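Local structure of transposon Tn7 transposition protein TnsA (1T0F) at residues Ser47-Ser52 with Val58-Ser63; Asp64-Val69 with Thr116-Asp121; Asn215-Val220 with Lys230-Ile235. The protein forms the Tn7 transposase with TnsB and, as a metal-dependent restriction-enzyme-like endonuclease, makes the 5'-strand breaks freeing the transposon. All blocks are in the same frame, centred on the assembly; numbering follows the deposited sequence.

Contact 1: residues Ser47-Ser52 with Val58-Ser63; sequences SHRIYS and VHHLLS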
ATOM      1  N   SER A  47       6.263 -10.127  -0.422  1.00 32.98           N
ATOM      2  CA  SER A  47       6.631  -8.761  -0.074  1.00 30.38           C
ATOM      3  C   SER A  47       7.236  -8.041  -1.272  1.00 27.81           C
ATOM      4  O   SER A  47       7.669  -8.667  -2.241  1.00 26.15           O
ATOM      5  CB  SER A  47       7.636  -8.757   1.074  1.00 31.24           C
ATOM      6  OG  SER A  47       8.866  -9.308   0.650  1.00 31.41           O
ATOM      7  N   HIS A  48       7.263  -6.718  -1.189  1.00 26.30           N
ATOM      8  CA  HIS A  48       7.798  -5.887  -2.254  1.00 24.69           C
ATOM      9  C   HIS A  48       8.508  -4.685  -1.653  1.00 23.67           C
ATOM     10  O   HIS A  48       8.045  -4.093  -0.674  1.00 23.59           O
ATOM     11  CB  HIS A  48       6.665  -5.362  -3.149  1.00 24.43           C
ATOM     12  CG  HIS A  48       5.822  -6.434  -3.765  1.00 23.45           C
ATOM     13  ND1 HIS A  48       6.203  -7.124  -4.895  1.00 23.90           N
ATOM     14  CD2 HIS A  48       4.610  -6.927  -3.411  1.00 24.33           C
ATOM     15  CE1 HIS A  48       5.260  -7.996  -5.213  1.00 25.17           C
ATOM     16  NE2 HIS A  48       4.284  -7.897  -4.328  1.00 23.69           N
ATOM     17  N   ARG A  49       9.637  -4.332  -2.251  1.00 23.94           N
ATOM     18  CA  ARG A  49      10.409  -3.171  -1.847  1.00 24.44           C
ATOM     19  C   ARG A  49      10.335  -2.304  -3.090  1.00 24.09           C
ATOM     20  O   ARG A  49      10.770  -2.713  -4.169  1.00 23.55           O
ATOM     21  CB  ARG A  49      11.851  -3.571  -1.539  1.00 26.60           C
ATOM     22  CG  ARG A  49      11.996  -4.284  -0.204  1.00 33.95           C
ATOM     23  CD  ARG A  49      12.043  -3.280   0.926  1.00 40.52           C
ATOM     24  NE  ARG A  49      13.413  -3.066   1.391  1.00 49.20           N
ATOM     25  CZ  ARG A  49      13.887  -1.905   1.837  1.00 51.75           C
ATOM     26  NH1 ARG A  49      13.104  -0.834   1.876  1.00 53.80           N
ATOM     27  NH2 ARG A  49      15.141  -1.820   2.260  1.00 53.95           N
ATOM     28  N   ILE A  50       9.763  -1.116  -2.958  1.00 24.49           N
ATOM     29  CA  ILE A  50       9.621  -0.266  -4.124  1.00 23.91           C
ATOM     30  C   ILE A  50       9.957   1.195  -3.875  1.00 21.28           C
ATOM     31  O   ILE A  50       9.585   1.781  -2.859  1.00 19.45           O
ATOM     32  CB  ILE A  50       8.189  -0.397  -4.708  1.00 25.11           C
ATOM     33  CG1 ILE A  50       8.075   0.385  -6.021  1.00 26.56           C
ATOM     34  CG2 ILE A  50       7.170   0.098  -3.707  1.00 28.10           C
ATOM     35  CD1 ILE A  50       6.873  -0.019  -6.853  1.00 29.25           C
ATOM     36  N   TYR A  51      10.673   1.771  -4.830  1.00 21.41           N
ATOM     37  CA  TYR A  51      11.082   3.166  -4.748  1.00 21.30           C
ATOM     38  C   TYR A  51       9.903   4.082  -5.064  1.00 21.34           C
ATOM     39  O   TYR A  51       9.074   3.770  -5.927  1.00 22.16           O
ATOM     40  CB  TYR A  51      12.222   3.422  -5.734  1.00 23.53           C
ATOM     41  CG  TYR A  51      12.722   4.843  -5.725  1.00 25.25           C
ATOM     42  CD1 TYR A  51      13.510   5.315  -4.679  1.00 25.67           C
ATOM     43  CD2 TYR A  51      12.393   5.724  -6.756  1.00 25.05           C
ATOM     44  CE1 TYR A  51      13.965   6.635  -4.659  1.00 28.41           C
ATOM     45  CE2 TYR A  51      12.841   7.044  -6.744  1.00 26.09           C
ATOM     46  CZ  TYR A  51      13.626   7.489  -5.691  1.00 27.06           C
ATOM     47  OH  TYR A  51      14.078   8.791  -5.675  1.00 30.00           O
ATOM     48  N   SER A  52       9.831   5.208  -4.359  1.00 21.49           N
ATOM     49  CA  SER A  52       8.762   6.190  -4.557  1.00 22.65           C
ATOM     50  C   SER A  52       9.341   7.532  -4.981  1.00 23.80           C
ATOM     51  O   SER A  52      10.284   8.015  -4.359  1.00 21.42           O
ATOM     52  CB  SER A  52       7.983   6.400  -3.260  1.00 24.24           C
ATOM     53  OG  SER A  52       7.318   7.660  -3.262  1.00 25.95           O
ATOM     54  N   VAL A  58      12.483   3.876  -0.282  1.00 21.70           N
ATOM     55  CA  VAL A  58      12.184   2.549  -0.799  1.00 22.26           C
ATOM     56  C   VAL A  58      11.163   2.073   0.237  1.00 23.67           C
ATOM     57  O   VAL A  58      11.493   1.912   1.418  1.00 22.79           O
ATOM     58  CB  VAL A  58      13.405   1.603  -0.781  1.00 24.88           C
ATOM     59  CG1 VAL A  58      12.942   0.162  -1.005  1.00 24.16           C
ATOM     60  CG2 VAL A  58      14.390   2.001  -1.876  1.00 24.13           C
ATOM     61  N   HIS A  59       9.922   1.875  -0.197  1.00 20.13           N
ATOM     62  CA  HIS A  59       8.861   1.461   0.709  1.00 20.32           C
ATOM     63  C   HIS A  59       8.799  -0.040   0.929  1.00 19.65           C
ATOM     64  O   HIS A  59       9.264  -0.821   0.103  1.00 20.59           O
ATOM     65  CB  HIS A  59       7.507   1.944   0.185  1.00 20.19           C
ATOM     66  CG  HIS A  59       7.378   3.434   0.135  1.00 20.34           C
ATOM     67  ND1 HIS A  59       6.540   4.139   0.972  1.00 20.02           N
ATOM     68  CD2 HIS A  59       7.999   4.355  -0.640  1.00 19.63           C
ATOM     69  CE1 HIS A  59       6.650   5.431   0.714  1.00 20.16           C
ATOM     70  NE2 HIS A  59       7.529   5.588  -0.260  1.00 21.48           N
ATOM     71  N   HIS A  60       8.195  -0.417   2.052  1.00 20.51           N
ATOM     72  CA  HIS A  60       8.026  -1.815   2.443  1.00 20.62           C
ATOM     73  C   HIS A  60       6.566  -2.205   2.383  1.00 19.19           C
ATOM     74  O   HIS A  60       5.772  -1.767   3.212  1.00 18.36           O
ATOM     75  CB  HIS A  60       8.518  -2.021   3.870  1.00 22.86           C
ATOM     76  CG  HIS A  60      10.005  -1.981   4.002  1.00 27.71           C
ATOM     77  ND1 HIS A  60      10.773  -3.122   4.084  1.00 28.73           N
ATOM     78  CD2 HIS A  60      10.869  -0.940   4.039  1.00 31.22           C
ATOM     79  CE1 HIS A  60      12.048  -2.785   4.168  1.00 32.02           C
ATOM     80  NE2 HIS A  60      12.133  -1.468   4.143  1.00 31.99           N
ATOM     81  N   LEU A  61       6.224  -3.040   1.410  1.00 19.79           N
ATOM     82  CA  LEU A  61       4.853  -3.496   1.233  1.00 20.65           C
ATOM     83  C   LEU A  61       4.847  -4.998   1.519  1.00 21.45           C
ATOM     84  O   LEU A  61       5.694  -5.738   1.010  1.00 20.96           O
ATOM     85  CB  LEU A  61       4.395  -3.190  -0.196  1.00 21.54           C
ATOM     86  CG  LEU A  61       4.667  -1.721  -0.570  1.00 21.44           C
ATOM     87  CD1 LEU A  61       4.317  -1.482  -2.035  1.00 24.59           C
ATOM     88  CD2 LEU A  61       3.877  -0.803   0.335  1.00 20.24           C
ATOM     89  N   LEU A  62       3.893  -5.434   2.336  1.00 21.52           N
ATOM     90  CA  LEU A  62       3.819  -6.836   2.737  1.00 22.89           C
ATOM     91  C   LEU A  62       2.843  -7.775   2.019  1.00 24.44           C
ATOM     92  O   LEU A  62       2.600  -8.886   2.491  1.00 25.54           O
ATOM     93  CB  LEU A  62       3.592  -6.902   4.252  1.00 23.69           C
ATOM     94  CG  LEU A  62       4.838  -6.636   5.112  1.00 24.22           C
ATOM     95  CD1 LEU A  62       5.519  -5.330   4.710  1.00 26.88           C
ATOM     96  CD2 LEU A  62       4.428  -6.596   6.576  1.00 26.90           C
ATOM     97  N   SER A  63       2.296  -7.344   0.883  1.00 22.39           N
ATOM     98  CA  SER A  63       1.388  -8.184   0.103  1.00 22.90           C
ATOM     99  C   SER A  63       1.187  -7.565  -1.276  1.00 23.76           C
ATOM    100  O   SER A  63       1.499  -6.391  -1.478  1.00 21.76           O
ATOM    101  CB  SER A  63       0.027  -8.312   0.795  1.00 24.94           C
ATOM    102  OG  SER A  63      -0.725  -7.114   0.694  1.00 23.65           O
TER
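Ile50 O accepts the backbone N-H of His59 at 2.7 Å and also lies 3.4 Å from Val58 CA in a weaker, bent C-H...O contact. This carbonyl belongs to a two-stranded antiparallel beta hairpin, in which Ile50-His59 and His48-Leu61 are the hydrogen-bonded pairs. Bonds in both directions close each pair; that from Leu61 N to His48 O spans 3.0 Å. His48, Ile50, His59 and Leu61 turn to the face packed on helix 64-75. There Ile50 CG2 meets Leu61 CD1 at 3.7 Å, branched apolar chains suiting a face that Phe70 and Leu71 cover. Imidazoles suit this face because they can pack and still bond through their nitrogens: His48 reaches Asp64 through NE2, while His59 bonds to Glu84 and Thr55. On the other face Arg49 and His60 lie side by side. Bends at chi2 (-81°) and chi3 bring the arginine chain alongside and across the imidazole face, as modelled, but the guanidinium comes too close to His60 NE2 for its placement to be trusted. The far side of that imidazole ring is better defined, its ND1 hydrogen-bonded to Val38 N.

Contact 2: residues Asp64-Val69 with Thr116-Asp121; sequences DLELAV and TDFLVD. With MG (magnesium ion), chain E.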
ATOM      1  N   ASP A  64       0.668  -8.356  -2.215  1.00 23.62           N
ATOM      2  CA  ASP A  64       0.405  -7.861  -3.560  1.00 24.98           C
ATOM      3  C   ASP A  64      -0.699  -6.811  -3.483  1.00 23.73           C
ATOM      4  O   ASP A  64      -0.737  -5.876  -4.285  1.00 22.61           O
ATOM      5  CB  ASP A  64      -0.043  -8.991  -4.494  1.00 29.37           C
ATOM      6  CG  ASP A  64       1.071  -9.978  -4.810  1.00 33.16           C
ATOM      7  OD1 ASP A  64       2.245  -9.703  -4.482  1.00 34.14           O
ATOM      8  OD2 ASP A  64       0.769 -11.034  -5.403  1.00 35.50           O
ATOM      9  N   LEU A  65      -1.599  -6.965  -2.517  1.00 22.12           N
ATOM     10  CA  LEU A  65      -2.684  -6.007  -2.357  1.00 22.27           C
ATOM     11  C   LEU A  65      -2.144  -4.653  -1.907  1.00 21.70           C
ATOM     12  O   LEU A  65      -2.607  -3.607  -2.367  1.00 18.08           O
ATOM     13  CB  LEU A  65      -3.712  -6.522  -1.349  1.00 23.79           C
ATOM     14  CG  LEU A  65      -4.960  -5.656  -1.193  1.00 27.21           C
ATOM     15  CD1 LEU A  65      -5.449  -5.175  -2.550  1.00 30.05           C
ATOM     16  CD2 LEU A  65      -6.049  -6.473  -0.467  1.00 29.90           C
ATOM     17  N   GLU A  66      -1.170  -4.675  -0.997  1.00 19.52           N
ATOM     18  CA  GLU A  66      -0.558  -3.435  -0.523  1.00 19.93           C
ATOM     19  C   GLU A  66       0.194  -2.783  -1.676  1.00 18.15           C
ATOM     20  O   GLU A  66       0.219  -1.557  -1.800  1.00 19.45           O
ATOM     21  CB  GLU A  66       0.397  -3.715   0.641  1.00 19.74           C
ATOM     22  CG  GLU A  66      -0.312  -3.801   1.992  1.00 22.51           C
ATOM     23  CD  GLU A  66       0.627  -4.187   3.130  1.00 27.05           C
ATOM     24  OE1 GLU A  66       1.810  -3.779   3.089  1.00 24.49           O
ATOM     25  OE2 GLU A  66       0.172  -4.884   4.069  1.00 27.03           O
ATOM     26  N   LEU A  67       0.815  -3.607  -2.517  1.00 17.89           N
ATOM     27  CA  LEU A  67       1.528  -3.095  -3.686  1.00 19.66           C
ATOM     28  C   LEU A  67       0.536  -2.360  -4.595  1.00 20.43           C
ATOM     29  O   LEU A  67       0.820  -1.261  -5.086  1.00 18.62           O
ATOM     30  CB  LEU A  67       2.172  -4.245  -4.471  1.00 21.06           C
ATOM     31  CG  LEU A  67       2.798  -3.902  -5.831  1.00 21.61           C
ATOM     32  CD1 LEU A  67       3.972  -2.944  -5.637  1.00 21.88           C
ATOM     33  CD2 LEU A  67       3.260  -5.187  -6.517  1.00 21.38           C
ATOM     34  N   ALA A  68      -0.627  -2.965  -4.823  1.00 18.77           N
ATOM     35  CA  ALA A  68      -1.633  -2.338  -5.688  1.00 19.06           C
ATOM     36  C   ALA A  68      -2.084  -0.974  -5.147  1.00 19.42           C
ATOM     37  O   ALA A  68      -2.233  -0.010  -5.903  1.00 19.37           O
ATOM     38  CB  ALA A  68      -2.831  -3.263  -5.851  1.00 18.13           C
ATOM     39  N   VAL A  69      -2.299  -0.891  -3.839  1.00 18.82           N
ATOM     40  CA  VAL A  69      -2.719   0.361  -3.225  1.00 19.32           C
ATOM     41  C   VAL A  69      -1.591   1.389  -3.308  1.00 18.88           C
ATOM     42  O   VAL A  69      -1.832   2.559  -3.605  1.00 18.52           O
ATOM     43  CB  VAL A  69      -3.134   0.155  -1.740  1.00 19.92           C
ATOM     44  CG1 VAL A  69      -3.480   1.492  -1.106  1.00 20.81           C
ATOM     45  CG2 VAL A  69      -4.338  -0.785  -1.662  1.00 22.50           C
ATOM     46  N   THR A 116      -1.486   0.581  10.800  1.00 20.42           N
ATOM     47  CA  THR A 116      -2.405   0.861   9.703  1.00 19.84           C
ATOM     48  C   THR A 116      -1.535   0.810   8.456  1.00 19.70           C
ATOM     49  O   THR A 116      -0.463   1.414   8.413  1.00 19.59           O
ATOM     50  CB  THR A 116      -3.061   2.246   9.882  1.00 21.03           C
ATOM     51  OG1 THR A 116      -3.985   2.182  10.973  1.00 21.78           O
ATOM     52  CG2 THR A 116      -3.822   2.659   8.621  1.00 21.56           C
ATOM     53  N   ASP A 117      -1.990   0.089   7.439  1.00 17.22           N
ATOM     54  CA  ASP A 117      -1.183  -0.088   6.253  1.00 18.37           C
ATOM     55  C   ASP A 117      -0.646   1.167   5.588  1.00 17.15           C
ATOM     56  O   ASP A 117       0.505   1.166   5.158  1.00 16.16           O
ATOM     57  CB  ASP A 117      -1.925  -0.970   5.254  1.00 18.58           C
ATOM     58  CG  ASP A 117      -2.250  -2.340   5.845  1.00 23.87           C
ATOM     59  OD1 ASP A 117      -1.473  -2.807   6.708  1.00 28.74           O
ATOM     60  OD2 ASP A 117      -3.267  -2.945   5.464  1.00 21.75           O
ATOM     61  N   PHE A 118      -1.457   2.223   5.508  1.00 16.01           N
ATOM     62  CA  PHE A 118      -1.007   3.480   4.895  1.00 18.73           C
ATOM     63  C   PHE A 118      -1.622   4.706   5.550  1.00 16.22           C
ATOM     64  O   PHE A 118      -2.830   4.753   5.789  1.00 18.71           O
ATOM     65  CB  PHE A 118      -1.389   3.557   3.406  1.00 17.43           C
ATOM     66  CG  PHE A 118      -0.815   2.466   2.552  1.00 19.43           C
ATOM     67  CD1 PHE A 118       0.477   2.564   2.038  1.00 18.52           C
ATOM     68  CD2 PHE A 118      -1.589   1.356   2.216  1.00 18.23           C
ATOM     69  CE1 PHE A 118       0.989   1.570   1.195  1.00 19.10           C
ATOM     70  CE2 PHE A 118      -1.091   0.358   1.375  1.00 17.48           C
ATOM     71  CZ  PHE A 118       0.201   0.463   0.861  1.00 19.43           C
ATOM     72  N   LEU A 119      -0.791   5.701   5.842  1.00 16.01           N
ATOM     73  CA  LEU A 119      -1.276   6.971   6.374  1.00 16.88           C
ATOM     74  C   LEU A 119      -0.852   7.904   5.244  1.00 18.10           C
ATOM     75  O   LEU A 119       0.335   8.015   4.934  1.00 17.32           O
ATOM     76  CB  LEU A 119      -0.582   7.360   7.683  1.00 17.92           C
ATOM     77  CG  LEU A 119      -0.966   8.766   8.160  1.00 17.19           C
ATOM     78  CD1 LEU A 119      -2.466   8.856   8.399  1.00 20.10           C
ATOM     79  CD2 LEU A 119      -0.212   9.102   9.446  1.00 20.51           C
ATOM     80  N   VAL A 120      -1.822   8.566   4.628  1.00 19.81           N
ATOM     81  CA  VAL A 120      -1.540   9.399   3.461  1.00 19.33           C
ATOM     82  C   VAL A 120      -1.795  10.874   3.688  1.00 19.12           C
ATOM     83  O   VAL A 120      -2.792  11.250   4.306  1.00 17.82           O
ATOM     84  CB  VAL A 120      -2.413   8.916   2.258  1.00 19.19           C
ATOM     85  CG1 VAL A 120      -2.034   9.665   0.966  1.00 18.22           C
ATOM     86  CG2 VAL A 120      -2.242   7.405   2.070  1.00 18.61           C
ATOM     87  N   ASP A 121      -0.872  11.699   3.189  1.00 19.09           N
ATOM     88  CA  ASP A 121      -0.982  13.153   3.275  1.00 20.23           C
ATOM     89  C   ASP A 121      -1.110  13.682   1.843  1.00 20.31           C
ATOM     90  O   ASP A 121      -0.364  13.272   0.963  1.00 20.93           O
ATOM     91  CB  ASP A 121       0.268  13.754   3.924  1.00 23.97           C
ATOM     92  CG  ASP A 121       0.343  13.478   5.415  1.00 28.49           C
ATOM     93  OD1 ASP A 121      -0.513  13.996   6.158  1.00 32.70           O
ATOM     94  OD2 ASP A 121       1.256  12.743   5.840  1.00 34.39           O
TER
HETATM   95 MG    MG E1010      -3.685  -5.204   6.156  1.00 30.08          MG
HETATM   96  O   HOH W   1      -1.894  -6.267   4.675  1.00 36.36           O
HETATM   97  O   HOH W   2      -3.972  -7.468   7.009  1.00 39.80           O
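Asp117 and Glu66, both active-site residues, meet around a magnesium ion in the PD-(D/E)XK nuclease core. Asp117 OD2 binds the metal at 2.4 Å, and Gln133 OE1, Val134 O and two waters complete the ligands seen. Glu66 is joined to the ion indirectly: one of these waters donates to Glu66 OE2 at 2.6 Å. The two side chains cross at about a right angle, with their carboxylate planes 30° apart and Glu66 OE2 3.7 Å from Asp117 OD1. Glutamate suits Glu66's place because its chain is long enough to run extended beyond CG (chi2 176°) from the first turn of helix 64-75 to the water. The other oxygen of Glu66, OE1, is fixed by Leu62 N and Gln85 NE2. Further out, Asp117 and Phe118 form a classic beta bulge opposite Ile132, where the chain turns a corner. Phe118 carries the apolar part of the contact, its broad ring lying between helix 64-75 and the sheet, beside Leu61 and Ile82. Val69 CG1 packs against Phe118 CE2 at 3.6 Å; this beta-branched residue also touches an apolar side chain of the other protein chain. Next to it the ring edge faces the helix backbone: Glu66 O lies near the plane of the Phe118 ring, 3.3 Å from CZ.

Contact 3: residues Asn215-Val220 with Lys230-Ile235; sequences NVCKQV and KTLSEI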
ATOM      1  N   ASN A 215       6.512   0.234 -29.087  1.00 28.88           N
ATOM      2  CA  ASN A 215       7.111   0.478 -30.397  1.00 30.34           C
ATOM      3  C   ASN A 215       8.499   1.080 -30.221  1.00 30.31           C
ATOM      4  O   ASN A 215       9.466   0.628 -30.834  1.00 30.54           O
ATOM      5  CB  ASN A 215       6.240   1.426 -31.224  1.00 29.15           C
ATOM      6  CG  ASN A 215       4.945   0.786 -31.665  1.00 30.03           C
ATOM      7  OD1 ASN A 215       4.825  -0.439 -31.693  1.00 30.28           O
ATOM      8  ND2 ASN A 215       3.970   1.610 -32.028  1.00 29.75           N
ATOM      9  N   VAL A 216       8.599   2.094 -29.363  1.00 30.34           N
ATOM     10  CA  VAL A 216       9.878   2.741 -29.110  1.00 30.20           C
ATOM     11  C   VAL A 216      10.931   1.763 -28.590  1.00 31.19           C
ATOM     12  O   VAL A 216      12.067   1.769 -29.068  1.00 30.22           O
ATOM     13  CB  VAL A 216       9.729   3.912 -28.111  1.00 31.28           C
ATOM     14  CG1 VAL A 216      11.103   4.437 -27.718  1.00 28.77           C
ATOM     15  CG2 VAL A 216       8.917   5.028 -28.743  1.00 31.71           C
ATOM     16  N   CYS A 217      10.570   0.927 -27.619  1.00 29.13           N
ATOM     17  CA  CYS A 217      11.526  -0.040 -27.087  1.00 30.03           C
ATOM     18  C   CYS A 217      12.081  -0.932 -28.195  1.00 31.68           C
ATOM     19  O   CYS A 217      13.275  -1.226 -28.229  1.00 30.93           O
ATOM     20  CB  CYS A 217      10.877  -0.923 -26.016  1.00 30.79           C
ATOM     21  SG  CYS A 217      10.538  -0.067 -24.461  1.00 31.38           S
ATOM     22  N   LYS A 218      11.207  -1.373 -29.091  1.00 32.96           N
ATOM     23  CA  LYS A 218      11.628  -2.235 -30.189  1.00 36.00           C
ATOM     24  C   LYS A 218      12.472  -1.480 -31.200  1.00 37.50           C
ATOM     25  O   LYS A 218      13.462  -2.005 -31.714  1.00 39.01           O
ATOM     26  CB  LYS A 218      10.410  -2.861 -30.868  1.00 35.24           C
ATOM     27  CG  LYS A 218       9.843  -4.025 -30.067  1.00 38.40           C
ATOM     28  CD  LYS A 218       8.693  -4.741 -30.755  1.00 39.56           C
ATOM     29  CE  LYS A 218       7.377  -4.010 -30.579  1.00 41.02           C
ATOM     30  NZ  LYS A 218       6.225  -4.943 -30.783  1.00 40.31           N
ATOM     31  N   GLN A 219      12.084  -0.243 -31.481  1.00 39.22           N
ATOM     32  CA  GLN A 219      12.821   0.572 -32.429  1.00 42.19           C
ATOM     33  C   GLN A 219      14.189   0.905 -31.846  1.00 43.75           C
ATOM     34  O   GLN A 219      15.153   1.115 -32.583  1.00 44.23           O
ATOM     35  CB  GLN A 219      12.022   1.839 -32.756  1.00 43.27           C
ATOM     36  CG  GLN A 219      10.650   1.520 -33.348  1.00 46.43           C
ATOM     37  CD  GLN A 219       9.872   2.744 -33.794  1.00 49.30           C
ATOM     38  OE1 GLN A 219      10.216   3.387 -34.786  1.00 49.84           O
ATOM     39  NE2 GLN A 219       8.812   3.069 -33.062  1.00 50.66           N
ATOM     40  N   VAL A 220      14.274   0.933 -30.519  1.00 44.21           N
ATOM     41  CA  VAL A 220      15.533   1.218 -29.840  1.00 45.33           C
ATOM     42  C   VAL A 220      16.459   0.011 -29.951  1.00 46.55           C
ATOM     43  O   VAL A 220      17.677   0.164 -30.054  1.00 47.70           O
ATOM     44  CB  VAL A 220      15.309   1.563 -28.342  1.00 45.86           C
ATOM     45  CG1 VAL A 220      16.639   1.597 -27.598  1.00 45.32           C
ATOM     46  CG2 VAL A 220      14.622   2.914 -28.223  1.00 44.90           C
ATOM     47  N   LYS A 230      15.337  -6.350 -25.502  1.00 41.06           N
ATOM     48  CA  LYS A 230      16.272  -5.884 -24.480  1.00 38.98           C
ATOM     49  C   LYS A 230      15.816  -4.620 -23.749  1.00 36.76           C
ATOM     50  O   LYS A 230      15.779  -4.580 -22.521  1.00 35.36           O
ATOM     51  CB  LYS A 230      17.646  -5.626 -25.105  1.00 41.22           C
ATOM     52  CG  LYS A 230      18.688  -5.119 -24.118  1.00 42.29           C
ATOM     53  CD  LYS A 230      18.899  -6.122 -22.995  1.00 45.10           C
ATOM     54  CE  LYS A 230      19.904  -5.612 -21.982  1.00 47.71           C
ATOM     55  NZ  LYS A 230      20.084  -6.564 -20.848  1.00 50.32           N
ATOM     56  N   THR A 231      15.481  -3.587 -24.513  1.00 33.66           N
ATOM     57  CA  THR A 231      15.057  -2.324 -23.941  1.00 31.87           C
ATOM     58  C   THR A 231      13.798  -2.448 -23.078  1.00 30.91           C
ATOM     59  O   THR A 231      13.738  -1.889 -21.981  1.00 29.20           O
ATOM     60  CB  THR A 231      14.845  -1.289 -25.051  1.00 32.43           C
ATOM     61  OG1 THR A 231      16.055  -1.175 -25.817  1.00 33.46           O
ATOM     62  CG2 THR A 231      14.493   0.069 -24.463  1.00 29.46           C
ATOM     63  N   LEU A 232      12.803  -3.190 -23.555  1.00 28.09           N
ATOM     64  CA  LEU A 232      11.572  -3.364 -22.784  1.00 28.02           C
ATOM     65  C   LEU A 232      11.858  -4.069 -21.460  1.00 28.75           C
ATOM     66  O   LEU A 232      11.271  -3.726 -20.433  1.00 27.81           O
ATOM     67  CB  LEU A 232      10.534  -4.175 -23.572  1.00 27.11           C
ATOM     68  CG  LEU A 232       9.224  -4.486 -22.829  1.00 28.05           C
ATOM     69  CD1 LEU A 232       8.536  -3.195 -22.421  1.00 27.12           C
ATOM     70  CD2 LEU A 232       8.304  -5.316 -23.719  1.00 29.68           C
ATOM     71  N   SER A 233      12.756  -5.050 -21.484  1.00 28.84           N
ATOM     72  CA  SER A 233      13.090  -5.787 -20.267  1.00 29.30           C
ATOM     73  C   SER A 233      13.724  -4.858 -19.242  1.00 29.34           C
ATOM     74  O   SER A 233      13.501  -5.005 -18.040  1.00 29.79           O
ATOM     75  CB  SER A 233      14.034  -6.956 -20.574  1.00 30.34           C
ATOM     76  OG  SER A 233      15.304  -6.503 -21.014  1.00 36.14           O
ATOM     77  N   GLU A 234      14.511  -3.897 -19.712  1.00 28.41           N
ATOM     78  CA  GLU A 234      15.149  -2.949 -18.807  1.00 28.61           C
ATOM     79  C   GLU A 234      14.096  -2.009 -18.227  1.00 27.34           C
ATOM     80  O   GLU A 234      14.079  -1.742 -17.028  1.00 25.57           O
ATOM     81  CB  GLU A 234      16.217  -2.138 -19.543  1.00 30.42           C
ATOM     82  CG  GLU A 234      17.290  -2.986 -20.195  1.00 35.04           C
ATOM     83  CD  GLU A 234      18.409  -2.151 -20.786  1.00 39.75           C
ATOM     84  OE1 GLU A 234      18.106  -1.116 -21.421  1.00 41.21           O
ATOM     85  OE2 GLU A 234      19.590  -2.535 -20.625  1.00 40.80           O
ATOM     86  N   ILE A 235      13.214  -1.511 -19.090  1.00 27.11           N
ATOM     87  CA  ILE A 235      12.149  -0.611 -18.666  1.00 26.63           C
ATOM     88  C   ILE A 235      11.233  -1.337 -17.681  1.00 25.87           C
ATOM     89  O   ILE A 235      10.801  -0.769 -16.682  1.00 26.60           O
ATOM     90  CB  ILE A 235      11.315  -0.126 -19.885  1.00 27.50           C
ATOM     91  CG1 ILE A 235      12.153   0.825 -20.742  1.00 29.20           C
ATOM     92  CG2 ILE A 235      10.043   0.569 -19.425  1.00 26.66           C
ATOM     93  CD1 ILE A 235      12.540   2.107 -20.043  1.00 31.75           C
TER
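Two helices in the C-terminal part of TnsA, 213-223 and 230-240, pack where Cys217 faces Thr231, Leu232 and Ile235. A small residue suits this position, since the CA atoms of Cys217 and Thr231 are only 5.3 Å apart. With SG anti to its carbonyl carbon (chi1 -72°), the thiol reaches along the second helix: SG lies 3.8 Å from Leu232 CA and also near Thr231 CG2. Farther along, Ile235 CG1 comes within 4.2 Å of Cys217 SG, while the CB atoms of Cys217 and Leu232 touch beside it. The short segments run at 128° to each other, their axes approaching to 8.2 Å, an oblique crossing consistent with a contact of few side chains. The sequence family here belongs to the helix-turn-helix clan, and successive helices joined by a short linker and meeting at a steep angle are consistent with such a fold. Helix 198-207 packs against both, with Leu201 against Thr231 and Ile235 and Ile204 against Val220. Thr231 uses both branches: CG2 lies toward Cys217, and OG1 is hydrogen-bonded to Asp221, the residue following Val220. The side chains of Val220 and Thr231 cross at about a right angle, which leaves Val220 CG1 3.3 Å from Thr231 OG1.

Overall arrangement
From the N terminus, contact 1 comes first: a short turn brings 58-63 back along 47-52 and closes the hairpin. The chain then passes directly into helix 64-75, so contact 2 opens where contact 1 ends, and its much longer loop returns with strand 115-122 to tie that helix to the mixed sheet of the nuclease core. The two touch, their centres 10 Å apart, with the hairpin lying on the same helix. Contact 3 follows later as another short closure, joining two consecutive helices of the C-terminal part, its centre about 30 Å from that of contact 2. All three stand in series; none nests in or crosses another.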